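Long-range contact in adhesion and penetration protein autotransporter (Haemophilus influenzae, PDB 3SYJ), which promotes bacterial adherence to and invasion of host cells through its secreted, self-associating passenger domain, and is probably also a serine protease: residues Pro149-Trp161 and Gln170-Thr183. Numbering follows the deposited sequence.
Sequences PERVRIGSGRQFW and QVAGAYHYLTAGNT
Strand 151-155 runs antiparallel to strand 179-182 and strand 159-161 to strand 170-172, the first pair joined by backbone bonds such as Thr-179 N to Gly-155 O (2.9 Å), the second carrying a classic bulge where Val-171 and Ala-172 both face Gln-159. Gln-159 ties the two ladders together. Bent at chi2 (-72°), its chain folds its amide back toward Thr-179, whose OG1 donates to OE1 at 2.8 Å, 22° out of the carbonyl plane; OE1 is also hydrogen-bonded to Gly-1 N, and NE2 gives a weak bond to Tyr-177 O. The Tyr-177 ring lies nearly parallel to the amide, with CZ 3.7 Å from CG of Gln-159, while its hydroxyl bonds to Tyr-9. A flexible stem ending in both acceptor and donor suits this junction. At the bulge, the branched Val-171 sends CG1 over the six-membered ring of Trp-161, 3.5 Å from its centroid and only 5° off the normal, a CH-pi contact. Gln-170 sets CG over one face of the Phe-160 ring, toward its rim, another CH-pi contact. In the other ladder Ala-180 is small enough to pack CB 3.7 Å from CB of Ile-154. Gly-155, lacking a side chain, lets the Arg-153 guanidinium pass close over its backbone; that arginine forms a salt bridge with Asp-217 and reaches Thr-179 OG1 through a water at its edge. Ser-156 O accepts a hydrogen bond from Tyr-175 N at 2.7 Å, joining the loops between the strand pairs, and its OG bonds to Asn-57 O. The Tyr-175 side chain comes within about 6 Å of Ser-218, the active-site serine by similarity. Both chains thus leave the edge of a seven-stranded antiparallel sheet and pair again as a bulged hairpin in a second sheet, within the S6 peptidase domain, whose clan is that of the chymotrypsin-like proteases.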
ATOM      1  N   PRO A 149     -55.604  13.238 -21.983  1.00 16.54           N
ATOM      2  CA  PRO A 149     -54.584  14.080 -22.621  1.00 16.21           C
ATOM      3  C   PRO A 149     -53.964  13.472 -23.869  1.00 20.80           C
ATOM      4  O   PRO A 149     -53.588  14.215 -24.774  1.00 21.32           O
ATOM      5  CB  PRO A 149     -53.509  14.204 -21.543  1.00 17.11           C
ATOM      6  CG  PRO A 149     -53.683  13.020 -20.686  1.00 17.80           C
ATOM      7  CD  PRO A 149     -55.135  12.653 -20.716  1.00 17.75           C
ATOM      8  N   GLU A 150     -53.843  12.149 -23.909  1.00 17.68           N
ATOM      9  CA  GLU A 150     -53.221  11.475 -25.041  1.00 16.25           C
ATOM     10  C   GLU A 150     -54.205  10.557 -25.764  1.00 16.96           C
ATOM     11  O   GLU A 150     -55.108   9.979 -25.151  1.00 19.94           O
ATOM     12  CB  GLU A 150     -51.990  10.698 -24.577  1.00 14.71           C
ATOM     13  CG  GLU A 150     -51.004  11.534 -23.768  1.00 14.76           C
ATOM     14  CD  GLU A 150     -50.051  12.350 -24.623  1.00 19.79           C
ATOM     15  OE1 GLU A 150     -50.207  12.354 -25.863  1.00 23.31           O
ATOM     16  OE2 GLU A 150     -49.133  12.983 -24.055  1.00 18.35           O
ATOM     17  N   ARG A 151     -54.039  10.445 -27.076  1.00 16.57           N
ATOM     18  CA  ARG A 151     -54.887   9.587 -27.891  1.00 16.19           C
ATOM     19  C   ARG A 151     -54.063   9.096 -29.077  1.00 19.15           C
ATOM     20  O   ARG A 151     -53.364   9.890 -29.707  1.00 20.40           O
ATOM     21  CB  ARG A 151     -56.130  10.346 -28.377  1.00 14.48           C
ATOM     22  CG  ARG A 151     -57.418   9.565 -28.177  1.00 20.94           C
ATOM     23  CD  ARG A 151     -58.506   9.894 -29.181  1.00 17.13           C
ATOM     24  NE  ARG A 151     -59.380  10.990 -28.782  1.00 25.29           N
ATOM     25  CZ  ARG A 151     -60.709  10.913 -28.693  1.00 22.93           C
ATOM     26  NH1 ARG A 151     -61.343   9.784 -28.958  1.00 18.22           N
ATOM     27  NH2 ARG A 151     -61.410  11.978 -28.342  1.00 28.32           N
ATOM     28  N   VAL A 152     -54.130   7.798 -29.381  1.00 13.46           N
ATOM     29  CA  VAL A 152     -53.351   7.233 -30.487  1.00 12.58           C
ATOM     30  C   VAL A 152     -54.140   6.198 -31.299  1.00 14.96           C
ATOM     31  O   VAL A 152     -55.163   5.686 -30.839  1.00 15.57           O
ATOM     32  CB  VAL A 152     -52.050   6.573 -29.989  1.00 12.54           C
ATOM     33  CG1 VAL A 152     -51.200   7.567 -29.221  1.00 12.47           C
ATOM     34  CG2 VAL A 152     -52.370   5.374 -29.117  1.00 12.48           C
ATOM     35  N   ARG A 153     -53.666   5.902 -32.509  1.00 12.45           N
ATOM     36  CA  ARG A 153     -54.252   4.850 -33.343  1.00 12.82           C
ATOM     37  C   ARG A 153     -53.161   4.112 -34.115  1.00 12.91           C
ATOM     38  O   ARG A 153     -52.009   4.545 -34.169  1.00 12.76           O
ATOM     39  CB  ARG A 153     -55.309   5.403 -34.316  1.00 12.81           C
ATOM     40  CG  ARG A 153     -54.753   6.236 -35.485  1.00 14.74           C
ATOM     41  CD  ARG A 153     -55.728   6.275 -36.674  1.00 11.70           C
ATOM     42  NE  ARG A 153     -55.940   4.934 -37.224  1.00 13.50           N
ATOM     43  CZ  ARG A 153     -55.187   4.372 -38.168  1.00 19.38           C
ATOM     44  NH1 ARG A 153     -54.172   5.042 -38.709  1.00 16.96           N
ATOM     45  NH2 ARG A 153     -55.455   3.135 -38.587  1.00 17.74           N
ATOM     46  N   ILE A 154     -53.523   2.992 -34.719  1.00 11.52           N
ATOM     47  CA  ILE A 154     -52.533   2.157 -35.365  1.00 11.39           C
ATOM     48  C   ILE A 154     -53.249   1.255 -36.346  1.00 11.36           C
ATOM     49  O   ILE A 154     -54.360   0.802 -36.076  1.00 15.35           O
ATOM     50  CB  ILE A 154     -51.775   1.314 -34.317  1.00 13.45           C
ATOM     51  CG1 ILE A 154     -50.756   0.389 -35.000  1.00 12.39           C
ATOM     52  CG2 ILE A 154     -52.763   0.523 -33.463  1.00 12.56           C
ATOM     53  CD1 ILE A 154     -49.879  -0.397 -34.041  1.00 11.81           C
ATOM     54  N   GLY A 155     -52.626   0.992 -37.489  1.00 12.70           N
ATOM     55  CA  GLY A 155     -53.248   0.135 -38.488  1.00 14.31           C
ATOM     56  C   GLY A 155     -52.343  -0.243 -39.643  1.00 14.34           C
ATOM     57  O   GLY A 155     -51.212   0.232 -39.744  1.00 13.08           O
ATOM     58  N   SER A 156     -52.840  -1.102 -40.528  1.00 13.02           N
ATOM     59  CA  SER A 156     -52.048  -1.524 -41.671  1.00 16.77           C
ATOM     60  C   SER A 156     -52.741  -1.240 -43.001  1.00 17.96           C
ATOM     61  O   SER A 156     -52.386  -1.811 -44.027  1.00 15.33           O
ATOM     62  CB  SER A 156     -51.709  -3.008 -41.557  1.00 19.85           C
ATOM     63  OG  SER A 156     -52.870  -3.802 -41.717  1.00 17.37           O
ATOM     64  N   GLY A 157     -53.731  -0.358 -42.986  1.00 15.65           N
ATOM     65  CA  GLY A 157     -54.417   0.007 -44.212  1.00 19.77           C
ATOM     66  C   GLY A 157     -53.498   0.645 -45.244  1.00 19.21           C
ATOM     67  O   GLY A 157     -52.358   0.992 -44.942  1.00 18.28           O
ATOM     68  N   ARG A 158     -53.985   0.790 -46.471  1.00 21.84           N
ATOM     69  CA  ARG A 158     -53.211   1.440 -47.525  1.00 21.64           C
ATOM     70  C   ARG A 158     -52.381   2.597 -46.987  1.00 15.37           C
ATOM     71  O   ARG A 158     -52.892   3.473 -46.283  1.00 14.82           O
ATOM     72  CB  ARG A 158     -54.133   1.946 -48.624  1.00 23.22           C
ATOM     73  CG  ARG A 158     -54.866   0.846 -49.330  1.00 26.41           C
ATOM     74  CD  ARG A 158     -55.701   1.402 -50.458  1.00 37.90           C
ATOM     75  NE  ARG A 158     -56.100   0.345 -51.377  1.00 48.44           N
ATOM     76  CZ  ARG A 158     -57.069   0.466 -52.278  1.00 56.10           C
ATOM     77  NH1 ARG A 158     -57.746   1.605 -52.374  1.00 47.58           N
ATOM     78  NH2 ARG A 158     -57.362  -0.555 -53.077  1.00 53.66           N
ATOM     79  N   GLN A 159     -51.098   2.600 -47.322  1.00 13.37           N
ATOM     80  CA  GLN A 159     -50.173   3.566 -46.744  1.00 16.91           C
ATOM     81  C   GLN A 159     -49.858   4.720 -47.704  1.00 16.88           C
ATOM     82  O   GLN A 159     -49.467   4.500 -48.847  1.00 17.60           O
ATOM     83  CB  GLN A 159     -48.884   2.868 -46.279  1.00 15.29           C
ATOM     84  CG  GLN A 159     -49.089   1.649 -45.384  1.00 15.33           C
ATOM     85  CD  GLN A 159     -49.554   1.985 -43.965  1.00 17.68           C
ATOM     86  OE1 GLN A 159     -49.748   3.152 -43.607  1.00 13.23           O
ATOM     87  NE2 GLN A 159     -49.734   0.945 -43.146  1.00 17.13           N
ATOM     88  N   PHE A 160     -50.035   5.944 -47.221  1.00 13.96           N
ATOM     89  CA  PHE A 160     -49.716   7.132 -47.982  1.00 17.70           C
ATOM     90  C   PHE A 160     -48.791   8.020 -47.174  1.00 20.18           C
ATOM     91  O   PHE A 160     -48.790   7.963 -45.945  1.00 18.86           O
ATOM     92  CB  PHE A 160     -50.984   7.940 -48.258  1.00 20.59           C
ATOM     93  CG  PHE A 160     -52.006   7.227 -49.097  1.00 25.79           C
ATOM     94  CD1 PHE A 160     -52.085   7.456 -50.459  1.00 23.61           C
ATOM     95  CD2 PHE A 160     -52.916   6.356 -48.516  1.00 24.46           C
ATOM     96  CE1 PHE A 160     -53.038   6.816 -51.231  1.00 21.74           C
ATOM     97  CE2 PHE A 160     -53.873   5.716 -49.285  1.00 21.88           C
ATOM     98  CZ  PHE A 160     -53.931   5.946 -50.644  1.00 22.83           C
ATOM     99  N   TRP A 161     -48.007   8.849 -47.857  1.00 20.35           N
ATOM    100  CA  TRP A 161     -47.506  10.065 -47.220  1.00 22.77           C
ATOM    101  C   TRP A 161     -47.925  11.303 -48.013  1.00 22.16           C
ATOM    102  O   TRP A 161     -48.094  11.242 -49.228  1.00 20.88           O
ATOM    103  CB  TRP A 161     -45.999  10.026 -46.932  1.00 17.34           C
ATOM    104  CG  TRP A 161     -45.115   9.819 -48.111  1.00 21.77           C
ATOM    105  CD1 TRP A 161     -45.163  10.476 -49.304  1.00 23.16           C
ATOM    106  CD2 TRP A 161     -44.015   8.911 -48.195  1.00 21.52           C
ATOM    107  NE1 TRP A 161     -44.170  10.018 -50.132  1.00 19.92           N
ATOM    108  CE2 TRP A 161     -43.451   9.057 -49.475  1.00 17.21           C
ATOM    109  CE3 TRP A 161     -43.457   7.980 -47.314  1.00 17.44           C
ATOM    110  CZ2 TRP A 161     -42.363   8.312 -49.895  1.00 18.58           C
ATOM    111  CZ3 TRP A 161     -42.378   7.246 -47.731  1.00 17.22           C
ATOM    112  CH2 TRP A 161     -41.842   7.411 -49.011  1.00 23.59           C
ATOM    113  N   GLN A 170     -49.093   6.881 -52.599  1.00 24.11           N
ATOM    114  CA  GLN A 170     -49.385   5.596 -51.973  1.00 20.37           C
ATOM    115  C   GLN A 170     -48.153   4.712 -52.016  1.00 21.74           C
ATOM    116  O   GLN A 170     -47.759   4.239 -53.077  1.00 24.22           O
ATOM    117  CB  GLN A 170     -50.546   4.882 -52.651  1.00 20.47           C
ATOM    118  CG  GLN A 170     -51.020   3.704 -51.832  1.00 20.11           C
ATOM    119  CD  GLN A 170     -52.034   2.841 -52.541  1.00 28.20           C
ATOM    120  OE1 GLN A 170     -51.919   1.614 -52.544  1.00 29.67           O
ATOM    121  NE2 GLN A 170     -53.040   3.471 -53.138  1.00 26.42           N
ATOM    122  N   VAL A 171     -47.543   4.490 -50.860  1.00 21.20           N
ATOM    123  CA  VAL A 171     -46.255   3.816 -50.810  1.00 21.90           C
ATOM    124  C   VAL A 171     -46.382   2.308 -50.588  1.00 20.32           C
ATOM    125  O   VAL A 171     -45.463   1.555 -50.899  1.00 25.42           O
ATOM    126  CB  VAL A 171     -45.360   4.438 -49.738  1.00 21.16           C
ATOM    127  CG1 VAL A 171     -45.149   5.925 -50.040  1.00 20.77           C
ATOM    128  CG2 VAL A 171     -45.986   4.254 -48.363  1.00 15.00           C
ATOM    129  N   ALA A 172     -47.524   1.867 -50.068  1.00 16.37           N
ATOM    130  CA  ALA A 172     -47.764   0.435 -49.888  1.00 20.94           C
ATOM    131  C   ALA A 172     -49.251   0.069 -49.935  1.00 21.20           C
ATOM    132  O   ALA A 172     -50.112   0.866 -49.561  1.00 19.29           O
ATOM    133  CB  ALA A 172     -47.137  -0.056 -48.589  1.00 16.45           C
ATOM    134  N   GLY A 173     -49.543  -1.144 -50.396  1.00 17.08           N
ATOM    135  CA  GLY A 173     -50.897  -1.666 -50.354  1.00 22.00           C
ATOM    136  C   GLY A 173     -51.303  -1.975 -48.921  1.00 22.88           C
ATOM    137  O   GLY A 173     -50.479  -1.881 -48.009  1.00 19.97           O
ATOM    138  N   ALA A 174     -52.566  -2.339 -48.719  1.00 14.94           N
ATOM    139  CA  ALA A 174     -53.068  -2.626 -47.382  1.00 19.12           C
ATOM    140  C   ALA A 174     -52.469  -3.916 -46.866  1.00 21.58           C
ATOM    141  O   ALA A 174     -52.066  -4.769 -47.651  1.00 25.12           O
ATOM    142  CB  ALA A 174     -54.574  -2.727 -47.384  1.00 19.09           C
ATOM    143  N   TYR A 175     -52.411  -4.040 -45.542  1.00 19.87           N
ATOM    144  CA  TYR A 175     -52.007  -5.273 -44.872  1.00 17.66           C
ATOM    145  C   TYR A 175     -50.570  -5.691 -45.153  1.00 18.08           C
ATOM    146  O   TYR A 175     -50.265  -6.872 -45.138  1.00 23.44           O
ATOM    147  CB  TYR A 175     -52.957  -6.422 -45.223  1.00 17.75           C
ATOM    148  CG  TYR A 175     -54.420  -6.048 -45.135  1.00 17.87           C
ATOM    149  CD1 TYR A 175     -54.928  -5.417 -44.010  1.00 16.96           C
ATOM    150  CD2 TYR A 175     -55.293  -6.327 -46.175  1.00 18.79           C
ATOM    151  CE1 TYR A 175     -56.260  -5.070 -43.926  1.00 18.06           C
ATOM    152  CE2 TYR A 175     -56.635  -5.977 -46.098  1.00 13.17           C
ATOM    153  CZ  TYR A 175     -57.106  -5.353 -44.972  1.00 17.30           C
ATOM    154  OH  TYR A 175     -58.435  -5.009 -44.882  1.00 25.16           O
ATOM    155  N   HIS A 176     -49.688  -4.728 -45.392  1.00 22.09           N
ATOM    156  CA  HIS A 176     -48.273  -5.025 -45.589  1.00 22.16           C
ATOM    157  C   HIS A 176     -47.504  -4.796 -44.296  1.00 19.88           C
ATOM    158  O   HIS A 176     -46.650  -5.591 -43.931  1.00 25.00           O
ATOM    159  CB  HIS A 176     -47.669  -4.148 -46.686  1.00 22.75           C
ATOM    160  CG  HIS A 176     -48.029  -4.567 -48.077  1.00 29.99           C
ATOM    161  ND1 HIS A 176     -47.100  -4.653 -49.093  1.00 39.63           N
ATOM    162  CD2 HIS A 176     -49.220  -4.909 -48.627  1.00 27.55           C
ATOM    163  CE1 HIS A 176     -47.700  -5.034 -50.206  1.00 39.41           C
ATOM    164  NE2 HIS A 176     -48.986  -5.198 -49.950  1.00 36.91           N
ATOM    165  N   TYR A 177     -47.797  -3.688 -43.620  1.00 16.73           N
ATOM    166  CA  TYR A 177     -47.151  -3.366 -42.354  1.00 15.75           C
ATOM    167  C   TYR A 177     -47.956  -2.340 -41.545  1.00 17.85           C
ATOM    168  O   TYR A 177     -48.948  -1.776 -42.026  1.00 16.53           O
ATOM    169  CB  TYR A 177     -45.716  -2.873 -42.579  1.00 18.55           C
ATOM    170  CG  TYR A 177     -45.636  -1.666 -43.499  1.00 17.76           C
ATOM    171  CD1 TYR A 177     -45.858  -0.384 -43.013  1.00 15.87           C
ATOM    172  CD2 TYR A 177     -45.365  -1.819 -44.848  1.00 16.94           C
ATOM    173  CE1 TYR A 177     -45.805   0.719 -43.849  1.00 16.40           C
ATOM    174  CE2 TYR A 177     -45.308  -0.738 -45.688  1.00 20.10           C
ATOM    175  CZ  TYR A 177     -45.529   0.530 -45.185  1.00 16.93           C
ATOM    176  OH  TYR A 177     -45.473   1.605 -46.038  1.00 20.13           O
ATOM    177  N   LEU A 178     -47.524  -2.112 -40.308  1.00 15.61           N
ATOM    178  CA  LEU A 178     -48.224  -1.211 -39.404  1.00 15.22           C
ATOM    179  C   LEU A 178     -47.640   0.192 -39.450  1.00 14.52           C
ATOM    180  O   LEU A 178     -46.430   0.363 -39.559  1.00 12.05           O
ATOM    181  CB  LEU A 178     -48.133  -1.736 -37.971  1.00 13.03           C
ATOM    182  CG  LEU A 178     -48.797  -3.087 -37.692  1.00 14.77           C
ATOM    183  CD1 LEU A 178     -48.281  -3.638 -36.386  1.00 12.27           C
ATOM    184  CD2 LEU A 178     -50.319  -2.965 -37.676  1.00 12.14           C
ATOM    185  N   THR A 179     -48.507   1.195 -39.368  1.00 12.98           N
ATOM    186  CA  THR A 179     -48.073   2.563 -39.103  1.00 12.04           C
ATOM    187  C   THR A 179     -48.951   3.103 -37.998  1.00 13.73           C
ATOM    188  O   THR A 179     -50.067   2.622 -37.804  1.00 13.69           O
ATOM    189  CB  THR A 179     -48.200   3.490 -40.326  1.00 14.35           C
ATOM    190  OG1 THR A 179     -49.551   3.480 -40.806  1.00 15.48           O
ATOM    191  CG2 THR A 179     -47.264   3.046 -41.431  1.00 13.93           C
ATOM    192  N   ALA A 180     -48.460   4.104 -37.276  1.00 10.93           N
ATOM    193  CA  ALA A 180     -49.177   4.602 -36.113  1.00 11.29           C
ATOM    194  C   ALA A 180     -48.705   5.997 -35.718  1.00 11.53           C
ATOM    195  O   ALA A 180     -47.722   6.500 -36.244  1.00 13.53           O
ATOM    196  CB  ALA A 180     -49.014   3.636 -34.947  1.00 10.39           C
ATOM    197  N   GLY A 181     -49.411   6.616 -34.781  1.00 12.98           N
ATOM    198  CA  GLY A 181     -49.031   7.922 -34.260  1.00 12.75           C
ATOM    199  C   GLY A 181     -50.149   8.357 -33.339  1.00 12.53           C
ATOM    200  O   GLY A 181     -51.035   7.557 -33.053  1.00 15.71           O
ATOM    201  N   ASN A 182     -50.137   9.594 -32.864  1.00 13.77           N
ATOM    202  CA  ASN A 182     -51.327  10.079 -32.165  1.00 15.45           C
ATOM    203  C   ASN A 182     -52.465  10.287 -33.164  1.00 15.28           C
ATOM    204  O   ASN A 182     -52.229  10.342 -34.372  1.00 17.06           O
ATOM    205  CB  ASN A 182     -51.057  11.331 -31.322  1.00 10.84           C
ATOM    206  CG  ASN A 182     -50.508  12.488 -32.132  1.00 17.52           C
ATOM    207  OD1 ASN A 182     -49.299  12.626 -32.298  1.00 15.86           O
ATOM    208  ND2 ASN A 182     -51.400  13.350 -32.613  1.00 17.21           N
ATOM    209  N   THR A 183     -53.700  10.363 -32.681  1.00 15.81           N
ATOM    210  CA  THR A 183     -54.825  10.594 -33.584  1.00 17.08           C
ATOM    211  C   THR A 183     -54.901  12.062 -33.984  1.00 16.45           C
ATOM    212  O   THR A 183     -54.230  12.915 -33.396  1.00 17.44           O
ATOM    213  CB  THR A 183     -56.166  10.206 -32.944  1.00 12.74           C
ATOM    214  OG1 THR A 183     -56.480  11.119 -31.882  1.00 14.60           O
ATOM    215  CG2 THR A 183     -56.095   8.796 -32.399  1.00 12.92           C
TER
HETATM  216  O   HOH W   1     -52.625   3.315 -40.434  1.00 16.12           O
HETATM  217  O   HOH W   2     -49.923  -1.882 -45.081  1.00 16.66           O
HETATM  218  O   HOH W   3     -54.589  -2.623 -51.169  1.00 25.21           O